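Amino Transferase (Eubacterium rectale, PDB 3ELE) probably catalyses the transfer of amino groups between amino acids and keto acids with pyridoxal-5'-phosphate as cofactor, as in class I and II aminotransferases. Local coordinates at residues Tyr64-Val67 and Ala68-Tyr72; Gln293-Ile296 and Val297-Gly301. All coordinates share one frame; numbering follows the deposited sequence. Where two conformers were deposited one is given.

Contacts 1 and 2 lie in series along the chain, their centres about 16 Å apart, and meet where K294 of contact 2 packs its CD against CZ of Y64 in contact 1. Contact 1 starts the short helix 66-70 and sits at the subunit interface, its centre about 31 Å from the centre of the chain; contact 2 lies where helix 290-296 passes into a loop and is deeper, at about 21 Å, with four buried residues and no neighbouring subunit against it. Their chemistry follows: a carboxylate cap and a tyrosine bound to phosphate in 64-72, against one carbonyl shared by two donors and the buried apolar packing of M295 and C299 in 293-301.

Contact 1: Tyr64-Val67 and Ala68-Tyr72; sequences YDSV and ALHGY. With PLP (pyridoxal-5'-phosphate), chain H.
Y64 brings the CD1-CE1 side of its ring to the first turn of helix 66-70, and the path can be traced atom by atom. CB points toward the helix and CG stands anti to the backbone N (chi1 -156°); from there CD1 lies 3.7 Å from CB of L69. One atom further out, CE1 comes 3.7 Å from CB of A68, which sits at the ring edge near its plane. At the tip, CZ packs on CD of K294 from helix 290-296, so an alanine here would probably leave the A68 methyl and the aliphatic part of that lysine without their shared aromatic partner.

D65 is the N-cap of the helix. Its OD2 accepts from A68 N at 3.0 Å, on the anti side of the carboxylate and 27° out of its plane, while its backbone O takes L69 N at 2.7 Å in a nearly linear bond. H70 N then reaches S66 O at 3.0 Å, the next step of the helical ladder. Alongside, S66 OG lies in the plane of the H70 imidazole, at its edge, 3.4 Å from CD2. L69 CG rests over one face of that imidazole. Both ring nitrogens are bound by the second subunit, ND1 by E255 and NE2 by N54, which fixes the ring's rotation across the interface.

Beyond the helix, Y72 OH donates to PLP O2P at 2.6 Å, with the phosphate oxygen in the ring plane. S245, S247 and Y220 of the second subunit bind the same cofactor, so this N-capped turn leads into an active site shared between subunits, as in dimeric fold-type I aminotransferases.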
ATOM      1  N   TYR A  64       1.115  -1.993 -25.275  1.00 43.35           N
ATOM      2  CA  TYR A  64       0.725  -3.137 -24.434  1.00 43.14           C
ATOM      3  C   TYR A  64      -0.810  -3.136 -24.357  1.00 42.48           C
ATOM      4  O   TYR A  64      -1.402  -2.065 -24.201  1.00 43.37           O
ATOM      5  CB  TYR A  64       1.352  -3.001 -23.036  1.00 43.32           C
ATOM      6  CG  TYR A  64       1.533  -4.292 -22.261  1.00 43.11           C
ATOM      7  CD1 TYR A  64       0.465  -4.887 -21.590  1.00 45.34           C
ATOM      8  CD2 TYR A  64       2.790  -4.902 -22.166  1.00 44.02           C
ATOM      9  CE1 TYR A  64       0.632  -6.077 -20.854  1.00 45.43           C
ATOM     10  CE2 TYR A  64       2.981  -6.084 -21.432  1.00 45.08           C
ATOM     11  CZ  TYR A  64       1.897  -6.670 -20.780  1.00 46.20           C
ATOM     12  OH  TYR A  64       2.090  -7.832 -20.057  1.00 45.10           O
ATOM     13  N   ASP A  65      -1.444  -4.303 -24.527  1.00 41.48           N
ATOM     14  CA  ASP A  65      -2.915  -4.468 -24.379  1.00 41.17           C
ATOM     15  C   ASP A  65      -3.374  -3.749 -23.084  1.00 41.01           C
ATOM     16  O   ASP A  65      -2.890  -4.089 -21.998  1.00 38.68           O
ATOM     17  CB  ASP A  65      -3.258  -5.963 -24.291  1.00 41.51           C
ATOM     18  CG  ASP A  65      -4.735  -6.227 -24.036  1.00 42.96           C
ATOM     19  OD1 ASP A  65      -5.524  -6.107 -24.982  1.00 43.32           O
ATOM     20  OD2 ASP A  65      -5.095  -6.601 -22.891  1.00 49.64           O
ATOM     21  N   SER A  66      -4.263  -2.756 -23.220  1.00 40.46           N
ATOM     22  CA  SER A  66      -4.730  -1.931 -22.084  1.00 40.40           C
ATOM     23  C   SER A  66      -5.328  -2.714 -20.911  1.00 40.02           C
ATOM     24  O   SER A  66      -5.037  -2.385 -19.762  1.00 39.56           O
ATOM     25  CB  SER A  66      -5.732  -0.866 -22.547  1.00 41.06           C
ATOM     26  OG  SER A  66      -6.143  -0.044 -21.467  1.00 37.12           O
ATOM     27  N   VAL A  67      -6.156  -3.725 -21.188  1.00 39.86           N
ATOM     28  CA  VAL A  67      -6.744  -4.557 -20.105  1.00 39.92           C
ATOM     29  C   VAL A  67      -5.635  -5.277 -19.300  1.00 40.05           C
ATOM     30  O   VAL A  67      -5.639  -5.267 -18.050  1.00 40.11           O
ATOM     31  CB  VAL A  67      -7.757  -5.611 -20.630  1.00 39.70           C
ATOM     32  CG1 VAL A  67      -8.169  -6.576 -19.507  1.00 38.19           C
ATOM     33  CG2 VAL A  67      -8.974  -4.941 -21.230  1.00 39.70           C
ATOM     34  N   ALA A  68      -4.700  -5.874 -20.043  1.00 39.40           N
ATOM     35  CA  ALA A  68      -3.554  -6.590 -19.487  1.00 39.07           C
ATOM     36  C   ALA A  68      -2.575  -5.643 -18.773  1.00 38.47           C
ATOM     37  O   ALA A  68      -2.122  -5.954 -17.675  1.00 39.06           O
ATOM     38  CB  ALA A  68      -2.844  -7.378 -20.596  1.00 39.01           C
ATOM     39  N   LEU A  69      -2.261  -4.501 -19.396  1.00 37.12           N
ATOM     40  CA  LEU A  69      -1.386  -3.466 -18.797  1.00 37.44           C
ATOM     41  C   LEU A  69      -1.894  -2.998 -17.426  1.00 37.23           C
ATOM     42  O   LEU A  69      -1.163  -3.040 -16.430  1.00 38.27           O
ATOM     43  CB  LEU A  69      -1.273  -2.241 -19.723  1.00 37.11           C
ATOM     44  CG  LEU A  69      -0.389  -1.053 -19.308  1.00 36.68           C
ATOM     45  CD1 LEU A  69       1.037  -1.480 -18.966  1.00 34.05           C
ATOM     46  CD2 LEU A  69      -0.396   0.010 -20.406  1.00 38.36           C
ATOM     47  N   HIS A  70      -3.172  -2.628 -17.373  1.00 35.73           N
ATOM     48  CA  HIS A  70      -3.769  -2.059 -16.148  1.00 35.27           C
ATOM     49  C   HIS A  70      -4.400  -3.036 -15.161  1.00 34.78           C
ATOM     50  O   HIS A  70      -4.863  -2.599 -14.114  1.00 35.87           O
ATOM     51  CB  HIS A  70      -4.776  -0.968 -16.533  1.00 34.81           C
ATOM     52  CG  HIS A  70      -4.170   0.128 -17.349  1.00 34.63           C
ATOM     53  ND1 HIS A  70      -3.172   0.936 -16.864  1.00 32.69           N
ATOM     54  CD2 HIS A  70      -4.420   0.550 -18.609  1.00 32.94           C
ATOM     55  CE1 HIS A  70      -2.829   1.811 -17.791  1.00 38.34           C
ATOM     56  NE2 HIS A  70      -3.575   1.601 -18.858  1.00 33.92           N
ATOM     57  N   GLY A  71      -4.388  -4.334 -15.472  1.00 34.52           N
ATOM     58  CA  GLY A  71      -5.037  -5.346 -14.648  1.00 35.16           C
ATOM     59  C   GLY A  71      -4.267  -5.731 -13.412  1.00 34.50           C
ATOM     60  O   GLY A  71      -3.091  -5.398 -13.287  1.00 36.25           O
ATOM     61  N   TYR A  72      -4.924  -6.439 -12.500  1.00 34.32           N
ATOM     62  CA  TYR A  72      -4.244  -6.974 -11.316  1.00 34.31           C
ATOM     63  C   TYR A  72      -3.155  -7.956 -11.771  1.00 34.75           C
ATOM     64  O   TYR A  72      -3.363  -8.720 -12.718  1.00 35.13           O
ATOM     65  CB  TYR A  72      -5.168  -7.814 -10.408  1.00 33.45           C
ATOM     66  CG  TYR A  72      -6.341  -7.122  -9.768  1.00 28.26           C
ATOM     67  CD1 TYR A  72      -6.144  -6.153  -8.790  1.00 31.04           C
ATOM     68  CD2 TYR A  72      -7.659  -7.481 -10.088  1.00 29.30           C
ATOM     69  CE1 TYR A  72      -7.228  -5.509  -8.163  1.00 32.04           C
ATOM     70  CE2 TYR A  72      -8.765  -6.842  -9.460  1.00 31.15           C
ATOM     71  CZ  TYR A  72      -8.523  -5.855  -8.488  1.00 32.94           C
ATOM     72  OH  TYR A  72      -9.558  -5.214  -7.846  1.00 35.45           O
TER
HETATM   73  N1  PLP H 500     -14.850  -4.106  -2.568  1.00 40.78           N
HETATM   74  C2  PLP H 500     -15.510  -5.059  -3.349  1.00 35.51           C
HETATM   75  C2A PLP H 500     -16.930  -5.372  -3.045  1.00 36.66           C
HETATM   76  C3  PLP H 500     -14.837  -5.682  -4.413  1.00 39.43           C
HETATM   77  O3  PLP H 500     -15.493  -6.591  -5.195  1.00 33.12           O
HETATM   78  C4  PLP H 500     -13.484  -5.352  -4.672  1.00 44.01           C
HETATM   79  C4A PLP H 500     -12.763  -6.100  -5.772  1.00 48.50           C
HETATM   80  O4A PLP H 500     -11.940  -6.975  -5.484  1.00 55.83           O
HETATM   81  C5  PLP H 500     -12.841  -4.373  -3.857  1.00 43.19           C
HETATM   82  C6  PLP H 500     -13.532  -3.759  -2.792  1.00 36.92           C
HETATM   83  C5A PLP H 500     -11.395  -3.979  -4.042  1.00 40.51           C
HETATM   84  O4P PLP H 500     -11.161  -3.021  -5.045  1.00 41.77           O
HETATM   85  P   PLP H 500      -9.639  -2.461  -5.180  1.00 36.63           P
HETATM   86  O1P PLP H 500      -9.648  -1.041  -5.682  1.00 41.05           O
HETATM   87  O2P PLP H 500      -8.926  -3.342  -6.157  1.00 42.23           O
HETATM   88  O3P PLP H 500      -8.932  -2.542  -3.859  1.00 36.45           O

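Contact 2: Gln293-Ile296 and Val297-Gly301; sequences QKMI and VKCQG. With EDO (1,2-ethanediol), chain F.
Q293-I296 belongs to helix 290-296, and a type I beta turn from I296 to C299 follows, closed by C299 N on I296 O at 3.1 Å. One step earlier, K298 N reaches M295 O at 3.2 Å, a bond from residue i+3 to residue i instead of the i+4 spacing of an alpha helix.

The side chain of Q300 adds to this turn. Its chain bends at chi2 (-61°), folding the amide back toward the helix, and NE2 donates to I296 O at 2.8 Å with an N-H...O angle of 163°. The carbonyl oxygen lies only 9° out of the amide plane, yet the donor stands above the carbonyl plane; C299 N arrives from the opposite face, so one oxygen is gripped from both. CG2 of I296 comes 3.1 Å from the same NE2, a tight and probably strained approach.

On the buried side, selenomethionine M295 in one of its two conformers brings SE 3.4 Å from SG of C299; because the residue is split, that closeness is doubtful. I52 and T56 of helix 51-63 pack around these residues. V297 sets CB 3.4 Å from K294 O, with CG2 against the carbonyl oxygens of K294 and Q293, and T81 also touches it. At the far end, G301 N donates to O1 of a 1,2-ethanediol, probably from the crystallisation liquor, at 2.9 Å.

Chemically, the carbonyl of I296 accepts two bonds, one from a backbone N-H and one from a side-chain amide, which ties Q300 to the turn and fixes how its amide faces.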
ATOM      1  N   GLN A 293       5.481  -2.316 -12.498  1.00 33.12           N
ATOM      2  CA  GLN A 293       6.042  -3.680 -12.562  1.00 34.92           C
ATOM      3  C   GLN A 293       6.532  -4.014 -13.966  1.00 34.63           C
ATOM      4  O   GLN A 293       7.642  -4.510 -14.126  1.00 33.95           O
ATOM      5  CB  GLN A 293       5.034  -4.756 -12.155  1.00 35.35           C
ATOM      6  CG  GLN A 293       4.623  -4.747 -10.687  1.00 36.30           C
ATOM      7  CD  GLN A 293       3.896  -6.024 -10.295  1.00 37.53           C
ATOM      8  OE1 GLN A 293       4.382  -7.117 -10.576  1.00 37.18           O
ATOM      9  NE2 GLN A 293       2.744  -5.895  -9.620  1.00 37.03           N
ATOM     10  N   LYS A 294       5.698  -3.718 -14.971  1.00 35.65           N
ATOM     11  CA  LYS A 294       6.026  -3.989 -16.371  1.00 36.48           C
ATOM     12  C   LYS A 294       7.184  -3.107 -16.855  1.00 35.60           C
ATOM     13  O   LYS A 294       8.048  -3.579 -17.592  1.00 35.08           O
ATOM     14  CB  LYS A 294       4.775  -3.920 -17.265  1.00 36.17           C
ATOM     15  CG  LYS A 294       3.699  -4.952 -16.813  1.00 40.92           C
ATOM     16  CD  LYS A 294       2.507  -5.023 -17.730  1.00 39.30           C
ATOM     17  CE  LYS A 294       1.241  -5.512 -17.030  1.00 39.64           C
ATOM     18  NZ  LYS A 294       1.389  -6.711 -16.153  1.00 43.28           N
HETATM   19  N   MSE A 295       7.215  -1.854 -16.392  1.00 35.90           N
HETATM   20  CA  MSE A 295       8.291  -0.904 -16.734  0.50 36.08           C
HETATM   21  C   MSE A 295       9.657  -1.344 -16.172  1.00 35.85           C
HETATM   22  O   MSE A 295      10.681  -1.211 -16.856  1.00 34.78           O
HETATM   23  CB  MSE A 295       7.915   0.521 -16.261  0.50 36.42           C
HETATM   24  CG  MSE A 295       8.989   1.613 -16.394  0.50 35.95           C
HETATM   25 SE   MSE A 295      10.310   1.686 -14.956  0.38 39.28          SE
HETATM   26  CE  MSE A 295       9.172   2.064 -13.468  0.50 35.13           C
ATOM     27  N   ILE A 296       9.671  -1.835 -14.927  1.00 37.02           N
ATOM     28  CA  ILE A 296      10.907  -2.287 -14.236  1.00 38.11           C
ATOM     29  C   ILE A 296      11.665  -3.408 -14.991  1.00 37.88           C
ATOM     30  O   ILE A 296      12.899  -3.485 -14.896  1.00 37.84           O
ATOM     31  CB  ILE A 296      10.639  -2.644 -12.697  1.00 39.35           C
ATOM     32  CG1 ILE A 296      10.905  -1.433 -11.783  1.00 40.82           C
ATOM     33  CG2 ILE A 296      11.513  -3.760 -12.167  1.00 40.70           C
ATOM     34  CD1 ILE A 296       9.767  -0.553 -11.618  1.00 43.45           C
ATOM     35  N   VAL A 297      10.931  -4.228 -15.754  1.00 36.64           N
ATOM     36  CA  VAL A 297      11.503  -5.300 -16.578  1.00 36.64           C
ATOM     37  C   VAL A 297      12.611  -4.774 -17.507  1.00 38.22           C
ATOM     38  O   VAL A 297      13.634  -5.444 -17.679  1.00 38.42           O
ATOM     39  CB  VAL A 297      10.400  -6.028 -17.417  1.00 36.63           C
ATOM     40  CG1 VAL A 297      10.997  -7.076 -18.396  1.00 35.05           C
ATOM     41  CG2 VAL A 297       9.390  -6.680 -16.501  1.00 33.78           C
ATOM     42  N   LYS A 298      12.407  -3.566 -18.051  1.00 38.05           N
ATOM     43  CA  LYS A 298      13.337  -2.906 -18.967  1.00 39.62           C
ATOM     44  C   LYS A 298      14.322  -1.880 -18.354  1.00 39.60           C
ATOM     45  O   LYS A 298      15.109  -1.278 -19.103  1.00 38.03           O
ATOM     46  CB  LYS A 298      12.528  -2.249 -20.103  1.00 40.92           C
ATOM     47  CG  LYS A 298      11.562  -3.245 -20.767  1.00 44.82           C
ATOM     48  CD  LYS A 298      11.240  -2.924 -22.210  1.00 51.37           C
ATOM     49  CE  LYS A 298      10.398  -4.044 -22.858  1.00 51.99           C
ATOM     50  NZ  LYS A 298      11.088  -5.388 -22.878  1.00 55.73           N
ATOM     51  N   CYS A 299      14.310  -1.733 -17.021  1.00 38.85           N
ATOM     52  CA  CYS A 299      15.126  -0.751 -16.282  1.00 39.63           C
ATOM     53  C   CYS A 299      16.097  -1.341 -15.259  1.00 39.09           C
ATOM     54  O   CYS A 299      16.563  -0.634 -14.357  1.00 40.24           O
ATOM     55  CB  CYS A 299      14.182   0.226 -15.576  1.00 40.68           C
ATOM     56  SG  CYS A 299      13.198   1.132 -16.731  1.00 44.80           S
ATOM     57  N   GLN A 300      16.438  -2.617 -15.418  1.00 38.00           N
ATOM     58  CA  GLN A 300      17.353  -3.298 -14.497  1.00 37.14           C
ATOM     59  C   GLN A 300      18.749  -2.763 -14.764  1.00 37.15           C
ATOM     60  O   GLN A 300      19.185  -2.778 -15.896  1.00 37.41           O
ATOM     61  CB  GLN A 300      17.304  -4.815 -14.710  1.00 35.71           C
ATOM     62  CG  GLN A 300      15.950  -5.424 -14.407  1.00 33.81           C
ATOM     63  CD  GLN A 300      15.559  -5.198 -12.978  1.00 33.62           C
ATOM     64  OE1 GLN A 300      16.334  -5.493 -12.064  1.00 30.02           O
ATOM     65  NE2 GLN A 300      14.394  -4.595 -12.768  1.00 34.95           N
ATOM     66  N   GLY A 301      19.408  -2.242 -13.729  1.00 37.71           N
ATOM     67  CA  GLY A 301      20.738  -1.641 -13.845  1.00 38.11           C
ATOM     68  C   GLY A 301      20.694  -0.135 -14.061  1.00 38.73           C
ATOM     69  O   GLY A 301      21.658   0.547 -13.725  1.00 39.67           O
TER
HETATM   70  C1  EDO F 501      18.528  -1.508  -9.934  1.00 38.14           C
HETATM   71  O1  EDO F 501      18.001  -1.993 -11.172  1.00 28.77           O
HETATM   72  C2  EDO F 501      19.884  -0.902 -10.234  1.00 41.65           C
HETATM   73  O2  EDO F 501      19.714   0.387 -10.823  1.00 40.89           O